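Local coordinates for protein putative acyl-CoA N-acyltransferase (Klebsiella pneumoniae subsp. pneumoniae, PDB 3LOD) that probably transfers an acyl group from acyl-CoA to an acceptor, as a putative N-acyltransferase of the GNAT family, at residues 50-55 with 97-102; 108-113 with 148-153. One frame throughout, in Å; residues are numbered along the deposited sequence.

Contact 1: 50-55 with 97-102; sequences IALAIR and AALEAK
L52 meets the helix with one methyl in particular: its CD1 rests on the backbone of A98, 3.6 Å from A98 O, and lies 3.8 Å from A98 CB. The same methyl reaches L99, whose CD2 is 3.8 Å from L52 CD1, the two leucine side chains overlapping alongside each other and running in opposite senses. The other branch, L52 CD2, is 4.2 Å from K102 CD. Two residues earlier on the strand, I50 splits its branches. With CG2 anti to the backbone N and CG1 beside it (chi1 -68°), CG2 sits 4.0 Å from K102 CB and 4.1 Å from L99 CD2, while CD1 reaches K102 O at 3.8 Å.

Further out, L95 of the same helix also packs on L52, M77 of strand 74-82 touches L99, and D8 of strand 5-8 is a long, weak ionic partner of K102. The axes of the two short segments run roughly antiparallel (151°) and approach to 9.2 Å.

No hydrogen bond joins the two segments. Helix 91-104 is therefore held against strand 49-55 here by aliphatic packing, with the methylenes of K102 continuing the apolar surface toward its charged end.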
ATOM      1  N   ILE A  50       2.686   3.163   8.986  1.00 23.51           N
ATOM      2  CA  ILE A  50       1.296   3.571   8.798  1.00 21.80           C
ATOM      3  C   ILE A  50       0.586   2.425   8.102  1.00 22.38           C
ATOM      4  O   ILE A  50       1.066   1.918   7.065  1.00 22.37           O
ATOM      5  CB  ILE A  50       1.161   4.812   7.891  1.00 21.80           C
ATOM      6  CG1 ILE A  50       1.727   6.058   8.562  1.00 20.33           C
ATOM      7  CG2 ILE A  50      -0.294   5.065   7.453  1.00 16.51           C
ATOM      8  CD1 ILE A  50       2.125   7.080   7.497  1.00 18.67           C
ATOM      9  N   ALA A  51      -0.568   2.056   8.639  1.00 21.63           N
ATOM     10  CA  ALA A  51      -1.335   0.970   8.111  1.00 21.72           C
ATOM     11  C   ALA A  51      -2.800   1.361   8.185  1.00 21.94           C
ATOM     12  O   ALA A  51      -3.295   1.810   9.244  1.00 22.18           O
ATOM     13  CB  ALA A  51      -1.093  -0.236   8.939  1.00 22.06           C
ATOM     14  N   LEU A  52      -3.495   1.158   7.075  1.00 21.06           N
ATOM     15  CA  LEU A  52      -4.913   1.542   6.933  1.00 20.32           C
ATOM     16  C   LEU A  52      -5.765   0.428   6.321  1.00 19.15           C
ATOM     17  O   LEU A  52      -5.235  -0.423   5.585  1.00 19.05           O
ATOM     18  CB  LEU A  52      -5.019   2.772   6.021  1.00 19.04           C
ATOM     19  CG  LEU A  52      -4.325   4.080   6.427  1.00 20.92           C
ATOM     20  CD1 LEU A  52      -4.592   5.223   5.413  1.00 18.13           C
ATOM     21  CD2 LEU A  52      -4.677   4.519   7.846  1.00 18.27           C
ATOM     22  N   ALA A  53      -7.073   0.462   6.576  1.00 18.53           N
ATOM     23  CA  ALA A  53      -8.029  -0.508   5.969  1.00 18.72           C
ATOM     24  C   ALA A  53      -9.214   0.192   5.337  1.00 19.25           C
ATOM     25  O   ALA A  53      -9.600   1.274   5.787  1.00 19.33           O
ATOM     26  CB  ALA A  53      -8.519  -1.480   7.003  1.00 17.17           C
ATOM     27  N   ILE A  54      -9.794  -0.410   4.298  1.00 20.58           N
ATOM     28  CA  ILE A  54     -11.084   0.044   3.778  1.00 21.79           C
ATOM     29  C   ILE A  54     -12.146  -0.952   4.107  1.00 21.98           C
ATOM     30  O   ILE A  54     -11.990  -2.163   3.902  1.00 23.23           O
ATOM     31  CB  ILE A  54     -11.116   0.156   2.281  1.00 22.48           C
ATOM     32  CG1 ILE A  54      -9.749   0.284   1.740  1.00 23.94           C
ATOM     33  CG2 ILE A  54     -11.909   1.398   1.789  1.00 23.50           C
ATOM     34  CD1 ILE A  54      -9.757  -0.274   0.357  1.00 29.29           C
ATOM     35  N   ARG A  55     -13.268  -0.424   4.560  1.00 22.85           N
ATOM     36  CA  ARG A  55     -14.316  -1.211   5.137  1.00 22.41           C
ATOM     37  C   ARG A  55     -15.557  -0.958   4.355  1.00 22.64           C
ATOM     38  O   ARG A  55     -15.836   0.162   3.940  1.00 21.24           O
ATOM     39  CB  ARG A  55     -14.498  -0.822   6.601  1.00 21.92           C
ATOM     40  CG  ARG A  55     -13.176  -0.500   7.310  1.00 23.72           C
ATOM     41  CD  ARG A  55     -13.270  -0.445   8.840  1.00 22.10           C
ATOM     42  NE  ARG A  55     -13.190  -1.806   9.353  1.00 23.79           N
ATOM     43  CZ  ARG A  55     -12.153  -2.354   9.992  1.00 23.38           C
ATOM     44  NH1 ARG A  55     -11.055  -1.651  10.270  1.00 21.03           N
ATOM     45  NH2 ARG A  55     -12.249  -3.625  10.382  1.00 22.17           N
ATOM     46  N   ALA A  97      -4.954   7.609  -1.640  1.00 22.96           N
ATOM     47  CA  ALA A  97      -4.979   9.028  -1.229  1.00 21.89           C
ATOM     48  C   ALA A  97      -4.904   9.169   0.277  1.00 21.43           C
ATOM     49  O   ALA A  97      -4.384  10.140   0.802  1.00 22.02           O
ATOM     50  CB  ALA A  97      -6.209   9.688  -1.723  1.00 20.99           C
ATOM     51  N   ALA A  98      -5.442   8.181   0.975  1.00 21.23           N
ATOM     52  CA  ALA A  98      -5.539   8.247   2.415  1.00 20.04           C
ATOM     53  C   ALA A  98      -4.183   7.935   3.034  1.00 20.18           C
ATOM     54  O   ALA A  98      -3.844   8.498   4.096  1.00 20.92           O
ATOM     55  CB  ALA A  98      -6.593   7.301   2.911  1.00 18.99           C
ATOM     56  N   LEU A  99      -3.401   7.058   2.385  1.00 18.90           N
ATOM     57  CA  LEU A  99      -2.064   6.719   2.866  1.00 18.69           C
ATOM     58  C   LEU A  99      -1.113   7.900   2.613  1.00 19.43           C
ATOM     59  O   LEU A  99      -0.253   8.244   3.434  1.00 18.47           O
ATOM     60  CB  LEU A  99      -1.538   5.451   2.163  1.00 18.78           C
ATOM     61  CG  LEU A  99      -2.182   4.112   2.584  1.00 16.04           C
ATOM     62  CD1 LEU A  99      -2.006   3.062   1.504  1.00 14.23           C
ATOM     63  CD2 LEU A  99      -1.573   3.614   3.867  1.00  5.39           C
ATOM     64  N   GLU A 100      -1.270   8.503   1.449  1.00 19.86           N
ATOM     65  CA  GLU A 100      -0.531   9.718   1.131  1.00 20.67           C
ATOM     66  C   GLU A 100      -0.862  10.771   2.170  1.00 20.83           C
ATOM     67  O   GLU A 100       0.046  11.400   2.762  1.00 20.76           O
ATOM     68  CB  GLU A 100      -0.870  10.211  -0.290  1.00 20.75           C
ATOM     69  CG  GLU A 100      -0.537   9.191  -1.346  1.00 21.22           C
ATOM     70  CD  GLU A 100      -0.890   9.665  -2.743  1.00 27.41           C
ATOM     71  OE1 GLU A 100      -1.710  10.606  -2.885  1.00 29.47           O
ATOM     72  OE2 GLU A 100      -0.334   9.092  -3.707  1.00 28.22           O
ATOM     73  N   ALA A 101      -2.147  10.976   2.441  1.00 21.49           N
ATOM     74  CA  ALA A 101      -2.446  12.063   3.416  1.00 22.15           C
ATOM     75  C   ALA A 101      -1.716  11.774   4.743  1.00 22.54           C
ATOM     76  O   ALA A 101      -1.078  12.668   5.313  1.00 23.52           O
ATOM     77  CB  ALA A 101      -3.969  12.338   3.613  1.00 20.06           C
ATOM     78  N   LYS A 102      -1.741  10.522   5.198  1.00 22.90           N
ATOM     79  CA  LYS A 102      -1.099  10.197   6.467  1.00 23.62           C
ATOM     80  C   LYS A 102       0.420  10.347   6.410  1.00 23.19           C
ATOM     81  O   LYS A 102       1.063  10.698   7.417  1.00 23.26           O
ATOM     82  CB  LYS A 102      -1.582   8.848   7.040  1.00 23.84           C
ATOM     83  CG  LYS A 102      -3.002   9.029   7.611  1.00 29.02           C
ATOM     84  CD  LYS A 102      -3.324   8.324   8.969  1.00 36.15           C
ATOM     85  CE  LYS A 102      -2.503   8.851  10.156  1.00 40.23           C
ATOM     86  NZ  LYS A 102      -2.910   8.241  11.489  1.00 39.82           N
TER

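Contact 2: 108-113 with 148-153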
ATOM      1  N   CYS A 108       6.533  13.156   5.351  1.00 24.20           N
ATOM      2  CA  CYS A 108       7.128  12.304   4.372  1.00 22.60           C
ATOM      3  C   CYS A 108       7.087  13.095   3.062  1.00 22.55           C
ATOM      4  O   CYS A 108       6.052  13.662   2.713  1.00 21.75           O
ATOM      5  CB  CYS A 108       6.320  11.019   4.248  1.00 22.02           C
ATOM      6  SG  CYS A 108       6.881   9.998   2.815  1.00 21.89           S
ATOM      7  N   HIS A 109       8.187  13.106   2.314  1.00 21.36           N
ATOM      8  CA  HIS A 109       8.218  13.888   1.116  1.00 19.78           C
ATOM      9  C   HIS A 109       8.196  13.096  -0.209  1.00 19.83           C
ATOM     10  O   HIS A 109       7.909  13.660  -1.283  1.00 19.38           O
ATOM     11  CB  HIS A 109       9.450  14.774   1.198  1.00 19.38           C
ATOM     12  CG  HIS A 109      10.736  14.013   1.371  1.00 20.53           C
ATOM     13  ND1 HIS A 109      11.288  13.229   0.374  1.00 22.84           N
ATOM     14  CD2 HIS A 109      11.604  13.956   2.406  1.00 19.84           C
ATOM     15  CE1 HIS A 109      12.438  12.725   0.794  1.00 20.14           C
ATOM     16  NE2 HIS A 109      12.644  13.144   2.028  1.00 19.41           N
ATOM     17  N   THR A 110       8.527  11.814  -0.157  1.00 19.27           N
ATOM     18  CA  THR A 110       8.571  10.993  -1.373  1.00 19.29           C
ATOM     19  C   THR A 110       8.097   9.617  -0.961  1.00 20.43           C
ATOM     20  O   THR A 110       8.557   9.072   0.079  1.00 19.74           O
ATOM     21  CB  THR A 110       9.981  10.861  -1.873  1.00 19.20           C
ATOM     22  OG1 THR A 110      10.501  12.168  -2.169  1.00 20.78           O
ATOM     23  CG2 THR A 110      10.032  10.078  -3.114  1.00 17.02           C
ATOM     24  N   LEU A 111       7.151   9.072  -1.738  1.00 21.09           N
ATOM     25  CA  LEU A 111       6.730   7.694  -1.558  1.00 21.95           C
ATOM     26  C   LEU A 111       7.279   6.852  -2.628  1.00 21.87           C
ATOM     27  O   LEU A 111       7.130   7.213  -3.767  1.00 23.11           O
ATOM     28  CB  LEU A 111       5.236   7.580  -1.683  1.00 21.73           C
ATOM     29  CG  LEU A 111       4.549   7.562  -0.362  1.00 24.36           C
ATOM     30  CD1 LEU A 111       3.152   7.122  -0.674  1.00 25.85           C
ATOM     31  CD2 LEU A 111       5.290   6.584   0.594  1.00 25.35           C
ATOM     32  N   ARG A 112       7.851   5.709  -2.283  1.00 21.73           N
ATOM     33  CA  ARG A 112       8.300   4.769  -3.292  1.00 21.81           C
ATOM     34  C   ARG A 112       7.665   3.434  -3.081  1.00 21.65           C
ATOM     35  O   ARG A 112       7.259   3.135  -1.960  1.00 20.73           O
ATOM     36  CB  ARG A 112       9.779   4.531  -3.128  1.00 21.86           C
ATOM     37  CG  ARG A 112      10.504   5.751  -2.972  1.00 24.55           C
ATOM     38  CD  ARG A 112      11.564   5.538  -1.961  1.00 27.50           C
ATOM     39  NE  ARG A 112      12.726   6.175  -2.505  1.00 27.73           N
ATOM     40  CZ  ARG A 112      13.923   6.055  -1.975  1.00 30.60           C
ATOM     41  NH1 ARG A 112      14.056   5.345  -0.844  1.00 28.33           N
ATOM     42  NH2 ARG A 112      14.951   6.692  -2.550  1.00 32.23           N
ATOM     43  N   LEU A 113       7.650   2.590  -4.125  1.00 21.73           N
ATOM     44  CA  LEU A 113       7.151   1.241  -3.938  1.00 23.49           C
ATOM     45  C   LEU A 113       7.849   0.300  -4.888  1.00 24.50           C
ATOM     46  O   LEU A 113       8.322   0.726  -5.950  1.00 24.65           O
ATOM     47  CB  LEU A 113       5.597   1.184  -4.142  1.00 22.52           C
ATOM     48  CG  LEU A 113       5.208   1.637  -5.544  1.00 22.64           C
ATOM     49  CD1 LEU A 113       5.238   0.449  -6.508  1.00 18.54           C
ATOM     50  CD2 LEU A 113       3.892   2.367  -5.630  1.00 21.40           C
ATOM     51  N   PHE A 148       9.838  -0.568  -9.746  1.00 28.93           N
ATOM     52  CA  PHE A 148       9.983   0.408  -8.711  1.00 27.77           C
ATOM     53  C   PHE A 148       9.318   1.642  -9.217  1.00 27.32           C
ATOM     54  O   PHE A 148       9.454   1.941 -10.412  1.00 27.25           O
ATOM     55  CB  PHE A 148      11.450   0.673  -8.483  1.00 27.42           C
ATOM     56  CG  PHE A 148      12.210  -0.560  -8.128  1.00 28.26           C
ATOM     57  CD1 PHE A 148      12.193  -1.051  -6.811  1.00 27.56           C
ATOM     58  CD2 PHE A 148      12.941  -1.252  -9.105  1.00 28.48           C
ATOM     59  CE1 PHE A 148      12.890  -2.210  -6.460  1.00 25.66           C
ATOM     60  CE2 PHE A 148      13.645  -2.408  -8.766  1.00 27.50           C
ATOM     61  CZ  PHE A 148      13.610  -2.889  -7.432  1.00 26.44           C
ATOM     62  N   MET A 149       8.608   2.351  -8.320  1.00 25.34           N
ATOM     63  CA  MET A 149       7.891   3.586  -8.667  1.00 23.51           C
ATOM     64  C   MET A 149       7.994   4.603  -7.541  1.00 24.45           C
ATOM     65  O   MET A 149       8.173   4.252  -6.383  1.00 25.48           O
ATOM     66  CB  MET A 149       6.399   3.287  -9.033  1.00 23.03           C
ATOM     67  CG  MET A 149       6.150   2.038  -9.939  1.00 16.66           C
ATOM     68  SD  MET A 149       4.430   1.888 -10.624  1.00 10.45           S
ATOM     69  CE  MET A 149       4.559   3.370 -11.658  1.00  9.67           C
ATOM     70  N   GLU A 150       7.923   5.890  -7.847  1.00 25.09           N
ATOM     71  CA  GLU A 150       7.812   6.842  -6.772  1.00 24.99           C
ATOM     72  C   GLU A 150       7.069   8.066  -7.195  1.00 24.47           C
ATOM     73  O   GLU A 150       6.778   8.235  -8.352  1.00 23.06           O
ATOM     74  CB  GLU A 150       9.169   7.206  -6.171  1.00 26.04           C
ATOM     75  CG  GLU A 150      10.138   8.001  -7.099  1.00 29.23           C
ATOM     76  CD  GLU A 150      11.319   8.663  -6.339  1.00 31.63           C
ATOM     77  OE1 GLU A 150      11.672   9.827  -6.687  1.00 32.41           O
ATOM     78  OE2 GLU A 150      11.874   8.023  -5.394  1.00 32.51           O
ATOM     79  N   LYS A 151       6.779   8.908  -6.220  1.00 24.82           N
ATOM     80  CA  LYS A 151       5.938  10.057  -6.382  1.00 26.09           C
ATOM     81  C   LYS A 151       6.345  11.100  -5.314  1.00 26.51           C
ATOM     82  O   LYS A 151       6.437  10.761  -4.134  1.00 25.65           O
ATOM     83  CB  LYS A 151       4.511   9.628  -6.108  1.00 25.99           C
ATOM     84  CG  LYS A 151       3.536  10.741  -6.288  1.00 27.99           C
ATOM     85  CD  LYS A 151       2.181  10.344  -5.801  1.00 26.96           C
ATOM     86  CE  LYS A 151       1.257  11.487  -6.032  1.00 25.91           C
ATOM     87  NZ  LYS A 151      -0.130  11.050  -5.872  1.00 25.29           N
ATOM     88  N   PRO A 152       6.588  12.365  -5.725  1.00 27.61           N
ATOM     89  CA  PRO A 152       6.836  13.416  -4.719  1.00 28.17           C
ATOM     90  C   PRO A 152       5.538  13.831  -4.089  1.00 29.32           C
ATOM     91  O   PRO A 152       4.545  14.013  -4.769  1.00 29.72           O
ATOM     92  CB  PRO A 152       7.446  14.560  -5.532  1.00 27.34           C
ATOM     93  CG  PRO A 152       7.060  14.351  -6.909  1.00 26.99           C
ATOM     94  CD  PRO A 152       6.727  12.884  -7.106  1.00 27.87           C
ATOM     95  N   LEU A 153       5.518  13.955  -2.781  1.00 31.85           N
ATOM     96  CA  LEU A 153       4.245  14.206  -2.125  1.00 33.97           C
ATOM     97  C   LEU A 153       3.977  15.668  -1.884  1.00 37.39           C
ATOM     98  O   LEU A 153       2.830  16.122  -2.027  1.00 38.81           O
ATOM     99  CB  LEU A 153       4.179  13.490  -0.787  1.00 32.75           C
ATOM    100  CG  LEU A 153       4.166  11.965  -0.723  1.00 27.23           C
ATOM    101  CD1 LEU A 153       3.738  11.635   0.675  1.00 22.18           C
ATOM    102  CD2 LEU A 153       3.210  11.343  -1.708  1.00 22.41           C
TER
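T110, L111, R112 and L113 pair with P152, K151, E150 and M149 in antiparallel register. L111 and K151 form a hydrogen-bonded pair: L111 N donates to K151 O in the carbonyl plane (3.0 Å), and K151 N returns a more bent bond to L111 O, with 139° at the hydrogen. L113 and M149 exchange a second such pair of bonds. Beyond P152, which has no N-H to give, L153 N donates to H109 O at 2.8 Å in an almost straight bond that arrives from above the carbonyl plane.

On the face carrying T110, R112, E150 and P152, the polar side chains meet. E150 OE2 lies at the edge of the R112 guanidinium, 3.5 Å from R112 NE, in a salt bridge, the guanidinium and carboxylate planes being 37° apart. The CG of E150 is set between its backbone N and carbonyl carbon (chi1 67°); the chain then extends across T110, whose CG2 is 3.6 Å from E150 OE2.

Apolar contacts dominate on the face of L111 and L113. L113 CD1 lies 3.9 Å from M149 CG, the side chains running side by side, and L153, just after the strand, brings CD2 to 4.2 Å from L111 CG. Y126 of helix 120-128 touches both L113 and M149.

This antiparallel ladder joins strands 110-116 and 146-152, neighbours in the C-terminal half of the mixed sheet characteristic of the GNAT fold.

Overall arrangement
Both segments of contact 1 precede those of contact 2 in the chain, and the contact centres lie about 15 Å apart. Helix 91-104, which supplies one side of contact 1, is followed, after a short loop, by strand 110-116 of contact 2. Both contacts involve the same mixed sheet, contact 1 as helix on sheet and contact 2 as strand pairing: strand 49-55 stands near one end, and strands 110-116 and 146-152 lie beyond strands 61-69 and 74-82. E100 OE2 forms a salt bridge to K151 NZ at 2.9 Å, and E100 CG packs near L111 CD1. Helix 91-104 thus touches strands on both sides of the parallel pairing of 74-82 with 110-116, consistent with the GNAT fold.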